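Local coordinates for protein UDP-glucose 4-epimerase (Brucella ovis, PDB 4WOK) that binds NAD and probably interconverts UDP-glucose and UDP-galactose by inverting the configuration at C4 of the sugar, at residues A208-Y222 with R282-P296. The protein carries 2 engineered substitutions. Numbering follows the deposited sequence. Where two conformers were deposited one is given.
Sequences AAGRLDVLEVYGDDY and RSVPVAMRARRAGDP
Arg282 lays one face of its guanidinium over the backbone of Ala208 and Ala209, at the end of helix 200-209, and a water bridges Ala208 O and Ser283 O. Val284 divides its branches: CG2 reaches Ala208 CB, whereas CG1 meets Leu215 CB at 3.9 Å. From Pro285 the backbones pair in parallel, Pro285 O accepting from Leu215 N and Ala287 N donating to Leu215 O; Ala287 O and Arg289 N then bind Val217 N and O. Val286 and Met288 share a face with Val217. Met288, bent at chi2 (61°) and chi3 (74°), brings SD to 3.6 Å from Val217 CG1. On the other face, in the conformer given, Arg289 NE donates to Glu216 OE2 at 3.1 Å, a nearly straight salt bridge met from above the carboxylate plane. Arg291 grips Asp221 side-on, NE to OD1 at 3.0 Å and NH2 to OD2 at 2.9 Å, while its CD sits over the Tyr222 ring, 3.5 Å from the centroid, a CH-pi contact. Arg292 holds its guanidinium over one face of the Tyr218 ring, a cation-pi contact with CZ 4.1 Å from the centroid, the two planes tilted rather than stacked. Asp295 OD2 lies at the Tyr222 ring edge, 2.6 Å from OH. This two-stranded parallel sheet, backed by helix 269-280, fits the smaller C-terminal substrate-binding domain of extended short-chain dehydrogenase/reductase epimerases, beside the NAD-binding Rossmann fold.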
loop_
_atom_site.group_PDB
_atom_site.type_symbol
_atom_site.label_atom_id
_atom_site.label_comp_id
_atom_site.label_asym_id
_atom_site.label_seq_id
_atom_site.Cartn_x
_atom_site.Cartn_y
_atom_site.Cartn_z
ATOM N N ALA A 208 9.426 -17.988 -11.445
ATOM C CA ALA A 208 9.288 -18.304 -12.869
ATOM C C ALA A 208 10.538 -17.867 -13.632
ATOM O O ALA A 208 10.957 -18.513 -14.582
ATOM C CB ALA A 208 8.047 -17.643 -13.447
ATOM N N ALA A 209 11.149 -16.777 -13.183
ATOM C CA ALA A 209 12.331 -16.233 -13.847
ATOM C C ALA A 209 13.634 -16.911 -13.430
ATOM O O ALA A 209 14.673 -16.686 -14.048
ATOM C CB ALA A 209 12.429 -14.741 -13.582
ATOM N N GLY A 210 13.583 -17.721 -12.374
ATOM C CA GLY A 210 14.751 -18.452 -11.918
ATOM C C GLY A 210 15.547 -17.639 -10.922
ATOM O O GLY A 210 16.662 -18.004 -10.554
ATOM N N ARG A 211 14.973 -16.522 -10.487
ATOM C CA ARG A 211 15.608 -15.695 -9.473
ATOM C C ARG A 211 15.341 -16.279 -8.089
ATOM O O ARG A 211 16.078 -16.008 -7.143
ATOM C CB ARG A 211 15.113 -14.249 -9.571
ATOM C CG ARG A 211 15.446 -13.617 -10.915
ATOM C CD ARG A 211 15.038 -12.149 -10.978
ATOM N NE ARG A 211 15.548 -11.496 -12.186
ATOM C CZ ARG A 211 15.533 -10.178 -12.396
ATOM N NH1 ARG A 211 15.028 -9.361 -11.483
ATOM N NH2 ARG A 211 16.022 -9.677 -13.520
ATOM N N LEU A 212 14.274 -17.069 -7.984
ATOM C CA LEU A 212 14.021 -17.927 -6.822
ATOM C C LEU A 212 13.910 -19.359 -7.316
ATOM O O LEU A 212 13.520 -19.597 -8.464
ATOM C CB LEU A 212 12.738 -17.531 -6.091
ATOM C CG LEU A 212 12.722 -16.234 -5.288
ATOM C CD1 LEU A 212 11.319 -16.001 -4.745
ATOM C CD2 LEU A 212 13.743 -16.298 -4.159
ATOM N N ASP A 213 14.245 -20.318 -6.463
ATOM C CA ASP A 213 14.211 -21.711 -6.875
ATOM C C ASP A 213 12.793 -22.260 -6.929
ATOM O O ASP A 213 12.446 -23.017 -7.839
ATOM C CB ASP A 213 15.059 -22.561 -5.927
ATOM C CG ASP A 213 16.543 -22.441 -6.207
ATOM O OD1 ASP A 213 16.949 -22.673 -7.367
ATOM O OD2 ASP A 213 17.304 -22.124 -5.270
ATOM N N VAL A 214 11.986 -21.917 -5.929
ATOM C CA VAL A 214 10.624 -22.436 -5.840
ATOM C C VAL A 214 9.665 -21.382 -5.314
ATOM O O VAL A 214 10.078 -20.379 -4.732
ATOM C CB VAL A 214 10.525 -23.691 -4.918
ATOM C CG1 VAL A 214 11.430 -24.789 -5.399
ATOM C CG2 VAL A 214 10.855 -23.334 -3.479
ATOM N N LEU A 215 8.378 -21.598 -5.546
ATOM C CA LEU A 215 7.363 -20.828 -4.850
ATOM C C LEU A 215 6.571 -21.800 -3.994
ATOM O O LEU A 215 5.815 -22.628 -4.510
ATOM C CB LEU A 215 6.444 -20.081 -5.812
ATOM C CG LEU A 215 5.317 -19.319 -5.106
ATOM C CD1 LEU A 215 5.824 -18.009 -4.468
ATOM C CD2 LEU A 215 4.137 -19.048 -6.026
ATOM N N GLU A 216 6.782 -21.732 -2.685
ATOM C CA GLU A 216 6.012 -22.551 -1.770
ATOM C C GLU A 216 4.610 -21.971 -1.644
ATOM O O GLU A 216 4.443 -20.791 -1.351
ATOM C CB GLU A 216 6.701 -22.646 -0.404
ATOM C CG GLU A 216 7.809 -23.692 -0.353
ATOM C CD GLU A 216 8.448 -23.816 1.022
ATOM O OE1 GLU A 216 8.463 -22.811 1.767
ATOM O OE2 GLU A 216 8.933 -24.921 1.353
ATOM N N VAL A 217 3.608 -22.805 -1.894
ATOM C CA VAL A 217 2.213 -22.398 -1.816
ATOM C C VAL A 217 1.519 -23.261 -0.778
ATOM O O VAL A 217 1.540 -24.484 -0.871
ATOM C CB VAL A 217 1.493 -22.535 -3.175
ATOM C CG1 VAL A 217 -0.013 -22.372 -3.006
ATOM C CG2 VAL A 217 2.048 -21.528 -4.174
ATOM N N TYR A 218 0.906 -22.623 0.213
ATOM C CA TYR A 218 0.351 -23.365 1.342
ATOM C C TYR A 218 -1.140 -23.664 1.183
ATOM O O TYR A 218 -1.996 -22.884 1.601
ATOM C CB TYR A 218 0.629 -22.600 2.644
ATOM C CG TYR A 218 2.091 -22.684 3.036
ATOM C CD1 TYR A 218 2.570 -23.782 3.741
ATOM C CD2 TYR A 218 2.996 -21.695 2.664
ATOM C CE1 TYR A 218 3.904 -23.890 4.089
ATOM C CE2 TYR A 218 4.343 -21.793 3.009
ATOM C CZ TYR A 218 4.785 -22.901 3.723
ATOM O OH TYR A 218 6.110 -23.030 4.082
ATOM N N GLY A 219 -1.436 -24.798 0.555
ATOM C CA GLY A 219 -2.798 -25.290 0.464
ATOM C C GLY A 219 -3.414 -25.271 -0.924
ATOM O O GLY A 219 -3.422 -24.244 -1.610
ATOM N N ASP A 220 -3.935 -26.422 -1.334
ATOM C CA ASP A 220 -4.675 -26.530 -2.584
ATOM C C ASP A 220 -6.067 -27.099 -2.327
ATOM O O ASP A 220 -6.789 -27.446 -3.266
ATOM C CB ASP A 220 -3.921 -27.401 -3.605
ATOM C CG ASP A 220 -3.590 -28.795 -3.079
ATOM O OD1 ASP A 220 -3.970 -29.131 -1.938
ATOM O OD2 ASP A 220 -2.949 -29.569 -3.826
ATOM N N ASP A 221 -6.439 -27.186 -1.051
ATOM C CA ASP A 221 -7.733 -27.748 -0.674
ATOM C C ASP A 221 -8.608 -26.751 0.095
ATOM O O ASP A 221 -9.445 -27.147 0.905
ATOM C CB ASP A 221 -7.546 -29.033 0.151
ATOM C CG ASP A 221 -6.891 -28.782 1.506
ATOM O OD1 ASP A 221 -5.985 -27.923 1.598
ATOM O OD2 ASP A 221 -7.280 -29.459 2.482
ATOM N N TYR A 222 -8.418 -25.460 -0.168
ATOM C CA TYR A 222 -9.328 -24.436 0.342
ATOM C C TYR A 222 -10.732 -24.614 -0.230
ATOM O O TYR A 222 -10.903 -25.244 -1.275
ATOM C CB TYR A 222 -8.837 -23.034 -0.020
ATOM C CG TYR A 222 -7.598 -22.549 0.688
ATOM C CD1 TYR A 222 -6.334 -22.809 0.180
ATOM C CD2 TYR A 222 -7.696 -21.782 1.840
ATOM C CE1 TYR A 222 -5.193 -22.334 0.817
ATOM C CE2 TYR A 222 -6.568 -21.302 2.485
ATOM C CZ TYR A 222 -5.319 -21.583 1.973
ATOM O OH TYR A 222 -4.201 -21.101 2.619
ATOM N N ARG A 282 6.806 -18.592 -19.189
ATOM C CA ARG A 282 7.612 -19.312 -18.218
ATOM C C ARG A 282 6.744 -19.727 -17.044
ATOM O O ARG A 282 6.021 -18.913 -16.485
ATOM C CB ARG A 282 8.790 -18.454 -17.772
ATOM C CG ARG A 282 9.647 -18.029 -18.949
ATOM C CD ARG A 282 10.949 -17.401 -18.514
ATOM N NE ARG A 282 11.824 -18.369 -17.860
ATOM C CZ ARG A 282 13.078 -18.110 -17.505
ATOM N NH1 ARG A 282 13.600 -16.913 -17.751
ATOM N NH2 ARG A 282 13.810 -19.042 -16.905
ATOM N N SER A 283 6.797 -21.004 -16.687
ATOM C CA SER A 283 5.962 -21.512 -15.606
ATOM C C SER A 283 6.560 -21.198 -14.240
ATOM O O SER A 283 7.779 -21.096 -14.091
ATOM C CB SER A 283 5.761 -23.018 -15.736
ATOM O OG SER A 283 6.974 -23.701 -15.488
ATOM N N VAL A 284 5.690 -21.054 -13.248
ATOM C CA VAL A 284 6.116 -20.848 -11.865
ATOM C C VAL A 284 6.370 -22.199 -11.203
ATOM O O VAL A 284 5.482 -23.040 -11.179
ATOM C CB VAL A 284 5.061 -20.078 -11.060
ATOM C CG1 VAL A 284 5.549 -19.837 -9.632
ATOM C CG2 VAL A 284 4.719 -18.766 -11.748
ATOM N N PRO A 285 7.585 -22.420 -10.674
ATOM C CA PRO A 285 7.884 -23.732 -10.080
ATOM C C PRO A 285 7.268 -23.906 -8.687
ATOM O O PRO A 285 7.965 -23.830 -7.679
ATOM C CB PRO A 285 9.412 -23.747 -10.019
ATOM C CG PRO A 285 9.784 -22.286 -9.887
ATOM C CD PRO A 285 8.783 -21.568 -10.767
ATOM N N VAL A 286 5.963 -24.159 -8.654
ATOM C CA VAL A 286 5.210 -24.262 -7.414
ATOM C C VAL A 286 5.558 -25.505 -6.607
ATOM O O VAL A 286 5.662 -26.603 -7.142
ATOM C CB VAL A 286 3.696 -24.265 -7.686
ATOM C CG1 VAL A 286 2.916 -24.514 -6.403
ATOM C CG2 VAL A 286 3.281 -22.945 -8.303
ATOM N N ALA A 287 5.759 -25.307 -5.311
ATOM C CA ALA A 287 5.860 -26.412 -4.376
ATOM C C ALA A 287 4.652 -26.344 -3.462
ATOM O O ALA A 287 4.585 -25.497 -2.573
ATOM C CB ALA A 287 7.150 -26.338 -3.583
ATOM N N MET A 288 3.688 -27.216 -3.705
ATOM C CA MET A 288 2.452 -27.218 -2.944
ATOM C C MET A 288 2.659 -27.871 -1.582
ATOM O O MET A 288 3.073 -29.028 -1.494
ATOM C CB MET A 288 1.353 -27.938 -3.728
ATOM C CG MET A 288 -0.047 -27.653 -3.225
ATOM S SD MET A 288 -0.477 -25.904 -3.329
ATOM C CE MET A 288 -0.726 -25.710 -5.096
ATOM N N ARG A 289 2.387 -27.109 -0.529
ATOM C CA ARG A 289 2.510 -27.559 0.855
ATOM C C ARG A 289 1.139 -27.637 1.519
ATOM O O ARG A 289 0.162 -27.084 1.006
ATOM C CB ARG A 289 3.407 -26.612 1.654
ATOM C CG ARG A 289 4.775 -26.383 1.051
ATOM C CD ARG A 289 5.775 -27.411 1.542
ATOM N NE ARG A 289 6.730 -26.833 2.484
ATOM C CZ ARG A 289 6.652 -26.956 3.805
ATOM N NH1 ARG A 289 7.571 -26.388 4.577
ATOM N NH2 ARG A 289 5.660 -27.647 4.355
ATOM N N ALA A 290 1.082 -28.291 2.674
ATOM C CA ALA A 290 -0.159 -28.420 3.423
ATOM C C ALA A 290 -0.728 -27.058 3.817
ATOM O O ALA A 290 0.004 -26.155 4.229
ATOM C CB ALA A 290 0.061 -29.277 4.663
ATOM N N ARG A 291 -2.041 -26.922 3.678
ATOM C CA ARG A 291 -2.730 -25.721 4.126
ATOM C C ARG A 291 -2.567 -25.566 5.630
ATOM O O ARG A 291 -2.637 -26.544 6.373
ATOM C CB ARG A 291 -4.209 -25.788 3.747
ATOM C CG ARG A 291 -5.045 -24.618 4.235
ATOM C CD ARG A 291 -6.438 -24.675 3.635
ATOM N NE ARG A 291 -6.993 -26.025 3.696
ATOM C CZ ARG A 291 -7.636 -26.515 4.750
ATOM N NH1 ARG A 291 -7.803 -25.761 5.828
ATOM N NH2 ARG A 291 -8.109 -27.753 4.733
ATOM N N ARG A 292 -2.323 -24.339 6.071
ATOM C CA ARG A 292 -2.263 -24.033 7.498
ATOM C C ARG A 292 -3.672 -23.878 8.059
ATOM O O ARG A 292 -4.480 -23.125 7.515
ATOM C CB ARG A 292 -1.447 -22.761 7.746
ATOM C CG ARG A 292 -0.008 -22.869 7.265
ATOM C CD ARG A 292 0.744 -21.551 7.394
ATOM N NE ARG A 292 2.145 -21.703 7.008
ATOM C CZ ARG A 292 3.008 -20.698 6.896
ATOM N NH1 ARG A 292 2.617 -19.453 7.136
ATOM N NH2 ARG A 292 4.265 -20.938 6.541
ATOM N N ALA A 293 -3.964 -24.603 9.137
ATOM C CA ALA A 293 -5.291 -24.576 9.746
ATOM C C ALA A 293 -5.668 -23.161 10.183
ATOM O O ALA A 293 -4.822 -22.400 10.651
ATOM C CB ALA A 293 -5.353 -25.532 10.929
ATOM N N GLY A 294 -6.938 -22.810 10.001
ATOM C CA GLY A 294 -7.418 -21.498 10.388
ATOM C C GLY A 294 -7.001 -20.375 9.452
ATOM O O GLY A 294 -7.066 -19.198 9.817
ATOM N N ASP A 295 -6.571 -20.727 8.244
ATOM C CA ASP A 295 -6.242 -19.717 7.243
ATOM C C ASP A 295 -7.434 -19.494 6.316
ATOM O O ASP A 295 -7.979 -20.446 5.764
ATOM C CB ASP A 295 -5.009 -20.124 6.434
ATOM C CG ASP A 295 -4.441 -18.975 5.621
ATOM O OD1 ASP A 295 -4.197 -17.899 6.199
ATOM O OD2 ASP A 295 -4.246 -19.141 4.401
ATOM N N PRO A 296 -7.840 -18.228 6.143
ATOM C CA PRO A 296 -9.027 -17.862 5.363
ATOM C C PRO A 296 -8.907 -18.240 3.902
ATOM O O PRO A 296 -7.852 -18.031 3.304
ATOM C CB PRO A 296 -9.095 -16.339 5.514
ATOM C CG PRO A 296 -8.279 -16.028 6.727
ATOM C CD PRO A 296 -7.195 -17.052 6.748
HETATM O O HOH W 1 10.391 -20.923 -15.555
HETATM O O HOH W 2 -2.394 -21.942 4.574
#